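Local atomic coordinates of chloride intracellular channel exc-4 (Caenorhabditis elegans, PDB entry 2YV9), a protein that may insert into membranes to form chloride channels and regulates the lumen size of the growing excretory canal in the nematode. Residues Ser16-Glu21 / Phe102-Glu107; Lys72-Ala77 / Ile81-Glu86; Glu120-Asn125 / Cys165-Asn170; Ser180-Gly185 / Glu194-Leu199. All blocks are in the same frame, centred on the assembly; numbering follows the deposited sequence. Where two conformers were deposited one is given.

Contact 1 (Ser16-Glu21 / Phe102-Glu107); sequences SKPLLE and FHLAKE
The extended segment 16-21, which becomes a strand at Leu19, passes alongside the last turns of helix 94-107, and the two backbones come nearest at Pro18 and Leu104, whose CA atoms are 9.4 Å apart. Across this gap Leu104 does the work from the helix side, using both arms of its fork. Its CD1 meets CD1 of Leu20 tip to tip at 3.6 Å, while its CD2 lies 4.0 Å from CG of Pro18, past which the leucine slides in the opposite direction. With CG beside the backbone N and anti to the carbonyl carbon (chi1 -78°), Leu104 spreads its methyls over two residues of segment 16-21. The contact belongs to the thioredoxin-like N-terminal domain of the GST fold, in which this helix and helix 38-52 pack together on the sheet; Leu47 of helix 38-52 touches Leu20, and Leu50 touches Leu104. Alternation along the strand explains the choice of residues: Leu20 turns to the helices, whereas Leu19 and Glu21 leave on the other side. Leucine suits a buried place of this kind, being flexible, branched and wholly apolar. Pro18 offers a compact ring and, lacking an N-H, joins Arg57 of the adjoining strand through its carbonyl.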
loop_
_atom_site.group_PDB
_atom_site.type_symbol
_atom_site.label_atom_id
_atom_site.label_comp_id
_atom_site.label_asym_id
_atom_site.label_seq_id
_atom_site.Cartn_x
_atom_site.Cartn_y
_atom_site.Cartn_z
ATOM N N SER A 16 -6.156 -8.784 -26.971
ATOM C CA SER A 16 -5.903 -10.098 -26.365
ATOM C C SER A 16 -5.216 -9.959 -25.012
ATOM O O SER A 16 -5.584 -10.632 -24.052
ATOM C CB SER A 16 -5.016 -10.965 -27.273
ATOM O OG SER A 16 -4.535 -12.120 -26.595
ATOM N N LYS A 17 -4.191 -9.112 -24.951
ATOM C CA LYS A 17 -3.393 -8.991 -23.729
ATOM C C LYS A 17 -4.129 -8.179 -22.688
ATOM O O LYS A 17 -4.943 -7.301 -23.016
ATOM C CB LYS A 17 -2.022 -8.367 -23.961
ATOM C CG LYS A 17 -1.984 -7.150 -24.830
ATOM C CD LYS A 17 -1.407 -7.474 -26.202
ATOM C CE LYS A 17 -0.616 -6.309 -26.774
ATOM N NZ LYS A 17 -0.079 -6.666 -28.123
ATOM N N PRO A 18 -3.858 -8.491 -21.418
ATOM C CA PRO A 18 -4.568 -7.811 -20.331
ATOM C C PRO A 18 -4.420 -6.289 -20.353
ATOM O O PRO A 18 -3.362 -5.768 -20.733
ATOM C CB PRO A 18 -3.941 -8.405 -19.075
ATOM C CG PRO A 18 -2.682 -9.076 -19.515
ATOM C CD PRO A 18 -2.898 -9.490 -20.924
ATOM N N LEU A 19 -5.494 -5.591 -19.974
ATOM C CA LEU A 19 -5.505 -4.152 -19.843
ATOM C C LEU A 19 -5.441 -3.844 -18.358
ATOM O O LEU A 19 -6.358 -4.221 -17.611
ATOM C CB LEU A 19 -6.785 -3.518 -20.428
ATOM C CG LEU A 19 -6.987 -2.029 -20.118
ATOM C CD1 LEU A 19 -5.780 -1.223 -20.685
ATOM C CD2 LEU A 19 -8.325 -1.526 -20.667
ATOM N N LEU A 20 -4.357 -3.182 -17.944
ATOM C CA LEU A 20 -4.136 -2.781 -16.545
ATOM C C LEU A 20 -4.152 -1.262 -16.499
ATOM O O LEU A 20 -3.392 -0.618 -17.247
ATOM C CB LEU A 20 -2.792 -3.309 -16.062
ATOM C CG LEU A 20 -2.587 -4.826 -16.148
ATOM C CD1 LEU A 20 -1.132 -5.260 -15.805
ATOM C CD2 LEU A 20 -3.628 -5.550 -15.299
ATOM N N GLU A 21 -5.049 -0.691 -15.694
ATOM C CA GLU A 21 -5.127 0.756 -15.527
ATOM C C GLU A 21 -4.512 1.064 -14.167
ATOM O O GLU A 21 -4.800 0.387 -13.192
ATOM C CB GLU A 21 -6.575 1.250 -15.638
ATOM C CG GLU A 21 -7.266 0.729 -16.905
ATOM C CD GLU A 21 -8.758 0.998 -16.938
ATOM O OE1 GLU A 21 -9.149 2.184 -16.830
ATOM O OE2 GLU A 21 -9.534 0.025 -17.108
ATOM N N PHE A 102 4.013 -9.381 -10.819
ATOM C CA PHE A 102 4.953 -10.488 -10.620
ATOM C C PHE A 102 4.480 -11.712 -11.402
ATOM O O PHE A 102 5.307 -12.409 -12.036
ATOM C CB PHE A 102 4.992 -10.848 -9.136
ATOM C CG PHE A 102 5.888 -12.015 -8.797
ATOM C CD1 PHE A 102 7.155 -11.784 -8.303
ATOM C CD2 PHE A 102 5.446 -13.312 -8.919
ATOM C CE1 PHE A 102 7.996 -12.842 -7.960
ATOM C CE2 PHE A 102 6.286 -14.370 -8.609
ATOM C CZ PHE A 102 7.555 -14.117 -8.108
ATOM N N HIS A 103 3.177 -11.972 -11.347
ATOM C CA HIS A 103 2.579 -13.142 -12.004
ATOM C C HIS A 103 2.795 -13.028 -13.493
ATOM O O HIS A 103 3.296 -13.980 -14.134
ATOM C CB HIS A 103 1.078 -13.270 -11.707
ATOM C CG HIS A 103 0.455 -14.470 -12.343
ATOM N ND1 HIS A 103 0.033 -14.479 -13.659
ATOM C CD2 HIS A 103 0.246 -15.719 -11.868
ATOM C CE1 HIS A 103 -0.435 -15.680 -13.954
ATOM N NE2 HIS A 103 -0.312 -16.453 -12.890
ATOM N N LEU A 104 2.394 -11.892 -14.051
ATOM C CA LEU A 104 2.498 -11.615 -15.474
ATOM C C LEU A 104 3.966 -11.666 -15.942
ATOM O O LEU A 104 4.245 -12.238 -17.004
ATOM C CB LEU A 104 1.923 -10.248 -15.852
ATOM C CG LEU A 104 0.394 -10.168 -15.951
ATOM C CD1 LEU A 104 -0.114 -8.740 -16.069
ATOM C CD2 LEU A 104 -0.143 -11.008 -17.159
ATOM N N ALA A 105 4.877 -11.030 -15.210
ATOM C CA ALA A 105 6.328 -11.100 -15.529
ATOM C C ALA A 105 6.777 -12.580 -15.658
ATOM O O ALA A 105 7.542 -12.933 -16.585
ATOM C CB ALA A 105 7.185 -10.349 -14.454
ATOM N N LYS A 106 6.374 -13.423 -14.698
ATOM C CA LYS A 106 6.772 -14.840 -14.675
ATOM C C LYS A 106 6.199 -15.537 -15.887
ATOM O O LYS A 106 6.906 -16.305 -16.586
ATOM C CB LYS A 106 6.304 -15.508 -13.390
ATOM C CG LYS A 106 6.763 -16.987 -13.207
ATOM C CD LYS A 106 8.204 -17.071 -12.726
ATOM C CE LYS A 106 8.715 -18.511 -12.641
ATOM N NZ LYS A 106 9.839 -18.641 -11.662
ATOM N N GLU A 107 4.921 -15.277 -16.141
ATOM C CA GLU A 107 4.162 -15.988 -17.161
ATOM C C GLU A 107 4.782 -15.756 -18.525
ATOM O O GLU A 107 4.765 -16.646 -19.398
ATOM C CB GLU A 107 2.736 -15.492 -17.154
ATOM C CG GLU A 107 1.815 -16.229 -18.090
ATOM C CD GLU A 107 0.441 -15.635 -18.079
ATOM O OE1 GLU A 107 0.108 -14.954 -17.082
ATOM O OE2 GLU A 107 -0.288 -15.837 -19.069
#

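Contact 2 (Lys72-Ala77 / Ile81-Glu86); sequences KNFLGA and IMIEEE
Phe74 O accepts a backbone hydrogen bond from Ala77 N at 2.9 Å, closing a type I' turn that brings both residues round to face Ile81. Leu75 and Gly76 fill the two central positions with positive phi, a conformation that glycine adopts readily. On the other side of the contact, Ile81 lays its CD1 methyl over one face of the Phe74 ring, 4.1 Å from the centroid and 25° off the normal, a CH-pi contact displaced toward CG. The same methyl also reaches Ala77 CB at 4.0 Å. Because Ile81 is branched at CB, a form that suits the extended backbone, its CG2 can touch the ring further along, 3.9 Å from Phe74 CE1. Ile83, two residues on and thus on the same side of the strand, adds its CD1 at 3.9 Å from that same CE1, coming in obliquely. Phe74 also meets the rings of Phe70 and Tyr23, and Thr92 of the calcium site touches Ile81. In the thioredoxin-like domain the contact thus packs the end of helix 68-74 against strand 81-84, beside strands 19-25 and 89-91, while Met82 points from the opposite side of the strand to helix 94-107.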
loop_
_atom_site.group_PDB
_atom_site.type_symbol
_atom_site.label_atom_id
_atom_site.label_comp_id
_atom_site.label_asym_id
_atom_site.label_seq_id
_atom_site.Cartn_x
_atom_site.Cartn_y
_atom_site.Cartn_z
ATOM N N LYS A 72 -15.221 8.144 -2.912
ATOM C CA LYS A 72 -16.385 7.298 -2.967
ATOM C C LYS A 72 -16.135 6.062 -3.832
ATOM O O LYS A 72 -16.584 4.960 -3.501
ATOM C CB LYS A 72 -17.569 8.080 -3.547
ATOM C CG LYS A 72 -18.887 7.383 -3.349
ATOM C CD LYS A 72 -20.019 8.093 -4.084
ATOM C CE LYS A 72 -20.235 9.500 -3.618
ATOM N NZ LYS A 72 -21.600 9.965 -4.007
ATOM N N ASN A 73 -15.458 6.261 -4.957
ATOM C CA ASN A 73 -15.127 5.123 -5.848
ATOM C C ASN A 73 -14.200 4.056 -5.245
ATOM O O ASN A 73 -14.376 2.870 -5.528
ATOM C CB ASN A 73 -14.561 5.615 -7.176
ATOM C CG ASN A 73 -15.602 6.283 -8.035
ATOM O OD1 ASN A 73 -16.791 6.272 -7.722
ATOM N ND2 ASN A 73 -15.166 6.866 -9.136
ATOM N N PHE A 74 -13.244 4.463 -4.404
ATOM C CA PHE A 74 -12.283 3.531 -3.797
ATOM C C PHE A 74 -12.298 3.475 -2.278
ATOM O O PHE A 74 -11.395 2.916 -1.639
ATOM C CB PHE A 74 -10.882 3.826 -4.340
ATOM C CG PHE A 74 -10.805 3.708 -5.822
ATOM C CD1 PHE A 74 -10.766 2.445 -6.420
ATOM C CD2 PHE A 74 -10.823 4.834 -6.626
ATOM C CE1 PHE A 74 -10.731 2.318 -7.787
ATOM C CE2 PHE A 74 -10.791 4.707 -8.010
ATOM C CZ PHE A 74 -10.734 3.441 -8.584
ATOM N N LEU A 75 -13.360 4.028 -1.688
ATOM C CA LEU A 75 -13.605 3.910 -0.258
ATOM C C LEU A 75 -12.375 4.143 0.598
ATOM O O LEU A 75 -12.125 3.407 1.553
ATOM C CB LEU A 75 -14.229 2.562 0.085
ATOM C CG LEU A 75 -15.572 2.267 -0.542
ATOM C CD1 LEU A 75 -16.021 0.869 -0.201
ATOM C CD2 LEU A 75 -16.652 3.306 -0.017
ATOM N N GLY A 76 -11.633 5.199 0.287
ATOM C CA GLY A 76 -10.497 5.618 1.118
ATOM C C GLY A 76 -9.145 5.043 0.719
ATOM O O GLY A 76 -8.112 5.380 1.295
ATOM N N ALA A 77 -9.139 4.121 -0.233
ATOM C CA ALA A 77 -7.862 3.603 -0.693
ATOM C C ALA A 77 -7.106 4.707 -1.395
ATOM O O ALA A 77 -7.723 5.576 -2.019
ATOM C CB ALA A 77 -8.100 2.426 -1.616
ATOM N N ILE A 81 -3.354 2.490 -7.306
ATOM C CA ILE A 81 -4.444 1.539 -7.402
ATOM C C ILE A 81 -4.425 1.039 -8.868
ATOM O O ILE A 81 -4.294 1.834 -9.793
ATOM C CB ILE A 81 -5.848 2.187 -7.120
ATOM C CG1 ILE A 81 -5.955 2.504 -5.643
ATOM C CG2 ILE A 81 -6.950 1.237 -7.441
ATOM C CD1 ILE A 81 -7.078 3.487 -5.357
ATOM N N MET A 82 -4.591 -0.265 -9.070
ATOM C CA MET A 82 -4.571 -0.870 -10.393
ATOM C C MET A 82 -5.872 -1.601 -10.642
ATOM O O MET A 82 -6.359 -2.358 -9.735
ATOM C CB MET A 82 -3.367 -1.796 -10.571
ATOM C CG MET A 82 -3.150 -2.216 -12.027
ATOM S SD MET A 82 -1.587 -3.099 -12.225
ATOM C CE MET A 82 -1.842 -4.640 -11.402
ATOM N N ILE A 83 -6.468 -1.336 -11.833
ATOM C CA ILE A 83 -7.741 -1.911 -12.220
ATOM C C ILE A 83 -7.562 -2.841 -13.386
ATOM O O ILE A 83 -6.828 -2.502 -14.347
ATOM C CB ILE A 83 -8.786 -0.849 -12.672
ATOM C CG1 ILE A 83 -8.847 0.303 -11.680
ATOM C CG2 ILE A 83 -10.140 -1.499 -12.767
ATOM C CD1 ILE A 83 -9.100 -0.122 -10.377
ATOM N N GLU A 84 -8.160 -4.021 -13.270
ATOM C CA GLU A 84 -8.185 -4.976 -14.430
ATOM C C GLU A 84 -9.647 -5.300 -14.692
ATOM O O GLU A 84 -10.197 -6.303 -14.263
ATOM C CB GLU A 84 -7.364 -6.214 -14.157
ATOM C CG GLU A 84 -7.099 -7.092 -15.386
ATOM C CD GLU A 84 -5.992 -8.113 -15.121
ATOM O OE1 GLU A 84 -5.464 -8.201 -13.975
ATOM O OE2 GLU A 84 -5.661 -8.876 -16.055
ATOM N N GLU A 85 -10.283 -4.395 -15.401
ATOM C CA GLU A 85 -11.732 -4.410 -15.550
ATOM C C GLU A 85 -12.242 -5.681 -16.225
ATOM O O GLU A 85 -13.267 -6.220 -15.829
ATOM C CB GLU A 85 -12.173 -3.200 -16.334
ATOM C CG GLU A 85 -13.250 -2.492 -15.662
ATOM C CD GLU A 85 -13.698 -1.294 -16.432
ATOM O OE1 GLU A 85 -12.912 -0.712 -17.185
ATOM O OE2 GLU A 85 -14.876 -0.957 -16.249
ATOM N N GLU A 86 -11.496 -6.195 -17.198
ATOM C CA GLU A 86 -11.961 -7.365 -17.922
ATOM C C GLU A 86 -12.050 -8.601 -17.014
ATOM O O GLU A 86 -12.809 -9.508 -17.309
ATOM C CB GLU A 86 -11.092 -7.618 -19.178
ATOM C CG GLU A 86 -11.101 -6.439 -20.145
ATOM C CD GLU A 86 -10.266 -6.649 -21.401
ATOM O OE1 GLU A 86 -9.390 -7.544 -21.434
ATOM O OE2 GLU A 86 -10.492 -5.882 -22.359
#

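Contact 3 (Glu120-Asn125 / Cys165-Asn170); sequences EKRIEN and CEQLSN
Helices 117-140 and 155-178 run nearly antiparallel here: the axes of segments 120-125 and 165-170 make an angle of 153° and approach to 9.8 Å. Arg122 and Gln167 lie closest, with CA atoms 6.9 Å apart. Bent at chi2 (-63°), Gln167 turns its amide back to lie flat against that of Asn125, the two planes being only 19° apart and Gln167 CD standing 3.5 Å from Asn125 CG. A water joins the helices at the same place, hydrogen-bonded to Gln167 OE1 at 2.7 Å and to the backbone Arg122 O at 2.7 Å. Nearly one turn on from Gln167, Asn170 is crossed at about a right angle by the bent chain of Arg122, whose NE comes obliquely to 3.9 Å from Asn170 CB. Arginine suits this partly exposed margin because its long chain can pack, CD as well as NE lying close to that CB. The helices belong to the all-helical C-terminal domain of the GST fold; Ile123 and Leu168, on other faces, pack on helix 190-210. Amides in place of interlocking aliphatic side chains imply a partly polar interface bridged by one water, in which the buried Gln167 obtains a polar partner for its oxygen and stacked amides supply the close packing.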
loop_
_atom_site.group_PDB
_atom_site.type_symbol
_atom_site.label_atom_id
_atom_site.label_comp_id
_atom_site.label_asym_id
_atom_site.label_seq_id
_atom_site.Cartn_x
_atom_site.Cartn_y
_atom_site.Cartn_z
ATOM N N GLU A 120 17.926 -4.313 -0.966
ATOM C CA GLU A 120 16.797 -3.867 -0.124
ATOM C C GLU A 120 17.251 -3.045 1.072
ATOM O O GLU A 120 16.553 -2.114 1.513
ATOM C CB GLU A 120 15.971 -5.055 0.397
ATOM C CG GLU A 120 15.188 -5.729 -0.688
ATOM C CD GLU A 120 14.284 -6.852 -0.237
ATOM O OE1 GLU A 120 14.213 -7.131 0.975
ATOM O OE2 GLU A 120 13.614 -7.430 -1.125
ATOM N N LYS A 121 18.389 -3.424 1.644
ATOM C CA LYS A 121 18.937 -2.661 2.765
ATOM C C LYS A 121 19.544 -1.329 2.307
ATOM O O LYS A 121 19.403 -0.307 2.968
ATOM C CB LYS A 121 20.002 -3.507 3.500
ATOM C CG LYS A 121 19.413 -4.673 4.290
ATOM C CD LYS A 121 20.514 -5.609 4.826
ATOM C CE LYS A 121 20.118 -7.090 4.731
ATOM N NZ LYS A 121 21.319 -7.983 4.652
ATOM N N ARG A 122 20.170 -1.319 1.154
ATOM C CA ARG A 122 20.861 -0.132 0.696
ATOM C C ARG A 122 19.814 0.949 0.367
ATOM O O ARG A 122 20.000 2.122 0.672
ATOM C CB ARG A 122 21.702 -0.436 -0.532
ATOM C CG ARG A 122 22.925 -1.305 -0.220
ATOM C CD ARG A 122 24.030 -0.479 0.425
ATOM N NE ARG A 122 25.146 -1.332 0.818
ATOM C CZ ARG A 122 25.165 -2.120 1.895
ATOM N NH1 ARG A 122 24.120 -2.173 2.722
ATOM N NH2 ARG A 122 26.242 -2.862 2.150
ATOM N N ILE A 123 18.766 0.528 -0.331
ATOM C CA ILE A 123 17.683 1.452 -0.727
ATOM C C ILE A 123 17.036 2.069 0.501
ATOM O O ILE A 123 16.795 3.296 0.571
ATOM C CB ILE A 123 16.630 0.748 -1.601
ATOM C CG1 ILE A 123 17.275 0.315 -2.941
ATOM C CG2 ILE A 123 15.357 1.618 -1.848
ATOM C CD1 ILE A 123 16.430 -0.665 -3.831
ATOM N N GLU A 124 16.655 1.233 1.450
ATOM C CA GLU A 124 15.964 1.706 2.668
ATOM C C GLU A 124 16.891 2.650 3.443
ATOM O O GLU A 124 16.473 3.720 3.917
ATOM C CB GLU A 124 15.647 0.539 3.581
ATOM C CG GLU A 124 14.953 0.922 4.883
ATOM C CD GLU A 124 15.893 1.526 5.934
ATOM O OE1 GLU A 124 17.076 1.150 6.014
ATOM O OE2 GLU A 124 15.437 2.378 6.727
ATOM N N ASN A 125 18.163 2.273 3.566
ATOM C CA ASN A 125 19.053 3.033 4.424
ATOM C C ASN A 125 19.311 4.417 3.797
ATOM O O ASN A 125 19.377 5.454 4.492
ATOM C CB ASN A 125 20.369 2.288 4.653
ATOM C CG ASN A 125 21.085 2.721 5.940
ATOM O OD1 ASN A 125 20.866 3.791 6.472
ATOM N ND2 ASN A 125 21.951 1.847 6.437
ATOM N N CYS A 165 25.504 10.770 2.224
ATOM C CA CYS A 165 26.652 10.635 1.343
ATOM C C CYS A 165 27.328 9.253 1.489
ATOM O O CYS A 165 27.707 8.626 0.502
ATOM C CB CYS A 165 27.644 11.723 1.629
ATOM S SG CYS A 165 27.032 13.329 1.065
ATOM N N GLU A 166 27.393 8.775 2.741
ATOM C CA GLU A 166 27.914 7.398 3.003
ATOM C C GLU A 166 27.130 6.341 2.237
ATOM O O GLU A 166 27.703 5.421 1.650
ATOM C CB GLU A 166 27.827 7.116 4.503
ATOM C CG GLU A 166 28.569 5.856 4.895
ATOM C CD GLU A 166 28.468 5.514 6.373
ATOM O OE1 GLU A 166 27.953 6.333 7.176
ATOM O OE2 GLU A 166 28.901 4.388 6.713
ATOM N N GLN A 167 25.806 6.419 2.261
ATOM C CA GLN A 167 24.955 5.392 1.578
ATOM C C GLN A 167 25.048 5.489 0.046
ATOM O O GLN A 167 25.127 4.478 -0.707
ATOM C CB GLN A 167 23.515 5.488 2.037
ATOM C CG GLN A 167 23.340 5.293 3.514
ATOM C CD GLN A 167 23.770 3.870 3.939
ATOM O OE1 GLN A 167 23.500 2.867 3.246
ATOM N NE2 GLN A 167 24.481 3.792 5.055
ATOM N N LEU A 168 25.066 6.723 -0.439
ATOM C CA LEU A 168 25.324 6.982 -1.861
ATOM C C LEU A 168 26.676 6.388 -2.258
ATOM O O LEU A 168 26.823 5.789 -3.340
ATOM C CB LEU A 168 25.313 8.494 -2.144
ATOM C CG LEU A 168 23.927 9.114 -2.119
ATOM C CD1 LEU A 168 24.048 10.681 -2.110
ATOM C CD2 LEU A 168 23.028 8.646 -3.256
ATOM N N SER A 169 27.654 6.552 -1.370
ATOM C CA SER A 169 28.985 5.981 -1.580
ATOM C C SER A 169 28.919 4.455 -1.604
ATOM O O SER A 169 29.530 3.839 -2.466
ATOM C CB SER A 169 29.983 6.418 -0.534
ATOM O OG SER A 169 31.266 5.939 -0.934
ATOM N N ASN A 170 28.143 3.872 -0.691
ATOM C CA ASN A 170 27.962 2.399 -0.633
ATOM C C ASN A 170 27.353 1.836 -1.927
ATOM O O ASN A 170 27.821 0.847 -2.495
ATOM C CB ASN A 170 27.133 2.008 0.576
ATOM C CG ASN A 170 27.857 2.253 1.913
ATOM O OD1 ASN A 170 29.068 2.424 1.961
ATOM N ND2 ASN A 170 27.082 2.270 3.002
HETATM O O HOH W 1 22.628 2.533 0.690
#

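Contact 4 (Ser180-Gly185 / Glu194-Leu199); sequences SRYLLG and ELMPRL
Leu195 sets one methyl, CD2, against both arms of Leu183, 3.9 Å from Leu183 CD1 and 3.9 Å from Leu183 CD2, the two side chains crossing at about a right angle. Met196, next along the helix, stretches out beyond CG (chi2 174°) and delivers its CE to the Tyr182 ring, 3.7 Å from CD1, in an oblique approach. A long unbranched methionine suits this place, since it spans the gap to the ring, whose hydroxyl bonds Thr231. The loop 180-185 that presents Tyr182 and Leu183 is held by Ser180 OG, which donates to Tyr182 O at 2.6 Å, almost in line with the carbonyl bond. It leads into helix 190-210, the central helix of the GST-type C-terminal domain, where Leu183 N binds Asp192 OD1 in the first turn. At Pro197 the helix kinks, because proline has no N-H to bond the preceding turn; its ring packs on helix 38-52 of the N-terminal domain. Arg198, extended as far as its last torsion, donates from NH1, in its guanidinium plane, to Glu194 O at 2.9 Å, while the cation lies against Tyr127. Leu199 continues the apolar face with Leu168 and Leu126.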
loop_
_atom_site.group_PDB
_atom_site.type_symbol
_atom_site.label_atom_id
_atom_site.label_comp_id
_atom_site.label_asym_id
_atom_site.label_seq_id
_atom_site.Cartn_x
_atom_site.Cartn_y
_atom_site.Cartn_z
ATOM N N SER A 180 27.403 -3.667 -13.510
ATOM C CA SER A 180 26.115 -3.838 -14.173
ATOM C C SER A 180 25.439 -2.529 -14.568
ATOM O O SER A 180 25.695 -1.502 -13.962
ATOM C CB SER A 180 25.163 -4.600 -13.233
ATOM O OG SER A 180 25.131 -4.038 -11.970
ATOM N N ARG A 181 24.634 -2.592 -15.628
ATOM C CA ARG A 181 23.887 -1.446 -16.148
ATOM C C ARG A 181 22.820 -1.025 -15.151
ATOM O O ARG A 181 22.630 0.203 -14.871
ATOM C CB ARG A 181 23.162 -1.862 -17.423
ATOM C CG ARG A 181 22.357 -0.772 -18.079
ATOM C CD ARG A 181 23.220 0.008 -19.032
ATOM N NE ARG A 181 23.462 -0.770 -20.252
ATOM C CZ ARG A 181 24.473 -0.583 -21.103
ATOM N NH1 ARG A 181 25.383 0.374 -20.905
ATOM N NH2 ARG A 181 24.574 -1.368 -22.169
ATOM N N TYR A 182 22.071 -2.035 -14.711
ATOM C CA TYR A 182 21.073 -1.868 -13.647
ATOM C C TYR A 182 21.667 -2.375 -12.328
ATOM O O TYR A 182 22.819 -2.804 -12.301
ATOM C CB TYR A 182 19.712 -2.507 -14.064
ATOM C CG TYR A 182 19.081 -1.771 -15.266
ATOM C CD1 TYR A 182 18.305 -0.610 -15.067
ATOM C CD2 TYR A 182 19.279 -2.198 -16.563
ATOM C CE1 TYR A 182 17.763 0.092 -16.132
ATOM C CE2 TYR A 182 18.737 -1.500 -17.649
ATOM C CZ TYR A 182 17.972 -0.339 -17.420
ATOM O OH TYR A 182 17.414 0.362 -18.463
ATOM N N LEU A 183 20.929 -2.296 -11.217
ATOM C CA LEU A 183 21.476 -2.545 -9.916
ATOM C C LEU A 183 21.901 -3.993 -9.764
ATOM O O LEU A 183 22.910 -4.264 -9.117
ATOM C CB LEU A 183 20.469 -2.161 -8.812
ATOM C CG LEU A 183 20.949 -2.080 -7.375
ATOM C CD1 LEU A 183 22.034 -1.044 -7.190
ATOM C CD2 LEU A 183 19.774 -1.766 -6.455
ATOM N N LEU A 184 21.140 -4.906 -10.351
ATOM C CA LEU A 184 21.423 -6.360 -10.207
ATOM C C LEU A 184 21.987 -7.061 -11.417
ATOM O O LEU A 184 22.386 -8.238 -11.325
ATOM C CB LEU A 184 20.142 -7.071 -9.841
ATOM C CG LEU A 184 19.781 -7.117 -8.366
ATOM C CD1 LEU A 184 19.715 -5.733 -7.711
ATOM C CD2 LEU A 184 18.473 -7.934 -8.234
ATOM N N GLY A 185 21.989 -6.400 -12.560
ATOM C CA GLY A 185 22.402 -7.020 -13.793
ATOM C C GLY A 185 22.038 -6.172 -14.979
ATOM O O GLY A 185 21.924 -4.923 -14.848
ATOM N N GLU A 194 12.516 1.130 -7.537
ATOM C CA GLU A 194 12.533 1.787 -6.226
ATOM C C GLU A 194 13.692 2.788 -6.085
ATOM O O GLU A 194 13.515 3.932 -5.646
ATOM C CB GLU A 194 12.609 0.742 -5.131
ATOM C CG GLU A 194 11.368 -0.151 -5.179
ATOM C CD GLU A 194 11.508 -1.465 -4.436
ATOM O OE1 GLU A 194 12.570 -1.707 -3.816
ATOM O OE2 GLU A 194 10.499 -2.222 -4.434
ATOM N N LEU A 195 14.884 2.367 -6.455
ATOM C CA LEU A 195 16.080 3.243 -6.285
ATOM C C LEU A 195 16.132 4.392 -7.270
ATOM O O LEU A 195 16.552 5.468 -6.911
ATOM C CB LEU A 195 17.357 2.387 -6.484
ATOM C CG LEU A 195 18.667 3.098 -6.184
ATOM C CD1 LEU A 195 18.644 3.697 -4.755
ATOM C CD2 LEU A 195 19.860 2.106 -6.389
ATOM N N MET A 196 15.795 4.184 -8.551
ATOM C CA MET A 196 16.030 5.264 -9.497
ATOM C C MET A 196 15.100 6.464 -9.139
ATOM O O MET A 196 15.571 7.594 -9.036
ATOM C CB MET A 196 15.864 4.805 -10.945
ATOM C CG MET A 196 16.977 3.870 -11.386
ATOM S SD MET A 196 16.604 3.237 -13.074
ATOM C CE MET A 196 18.305 2.800 -13.583
ATOM N N PRO A 197 13.813 6.185 -8.885
ATOM C CA PRO A 197 13.005 7.383 -8.406
ATOM C C PRO A 197 13.542 8.027 -7.118
ATOM O O PRO A 197 13.629 9.233 -7.046
ATOM C CB PRO A 197 11.610 6.774 -8.213
ATOM C CG PRO A 197 11.578 5.588 -9.212
ATOM C CD PRO A 197 12.979 4.997 -9.101
ATOM N N ARG A 198 14.003 7.225 -6.157
ATOM C CA ARG A 198 14.565 7.777 -4.916
ATOM C C ARG A 198 15.807 8.652 -5.205
ATOM O O ARG A 198 15.982 9.760 -4.668
ATOM C CB ARG A 198 14.763 6.705 -3.876
ATOM C CG ARG A 198 13.428 6.149 -3.353
ATOM C CD ARG A 198 13.580 4.902 -2.443
ATOM N NE ARG A 198 12.321 4.522 -1.796
ATOM C CZ ARG A 198 11.243 4.101 -2.448
ATOM N NH1 ARG A 198 11.291 3.922 -3.766
ATOM N NH2 ARG A 198 10.120 3.847 -1.796
ATOM N N LEU A 199 16.694 8.150 -6.054
ATOM C CA LEU A 199 17.856 8.920 -6.420
ATOM C C LEU A 199 17.485 10.238 -7.073
ATOM O O LEU A 199 18.069 11.258 -6.754
ATOM C CB LEU A 199 18.788 8.102 -7.298
ATOM C CG LEU A 199 19.578 6.995 -6.647
ATOM C CD1 LEU A 199 20.317 6.108 -7.719
ATOM C CD2 LEU A 199 20.673 7.538 -5.643
#

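Contacts 1 and 2 share the thioredoxin-like domain and its sheet, on adjacent strands 19-25 and 81-84 joined where Glu21 O meets Ile83 N, and contact 2 is nested within the loop that contact 1 closes. Contacts 3 and 4 lie in the helical domain, their centres about 12 Å apart, and meet where Leu168 packs on Leu199 and Ile123 on Arg198. Contacts 1 and 4 are buried and aliphatic in character, with methionine and tyrosine added in 4. Contacts 2 and 3 are only partly buried: the former relies on an aromatic face met by Ile81, which lies near the calcium ion, the latter on amides and water. Contact 4 sits nearest the chain's centre, contacts 1 and 2 farthest out.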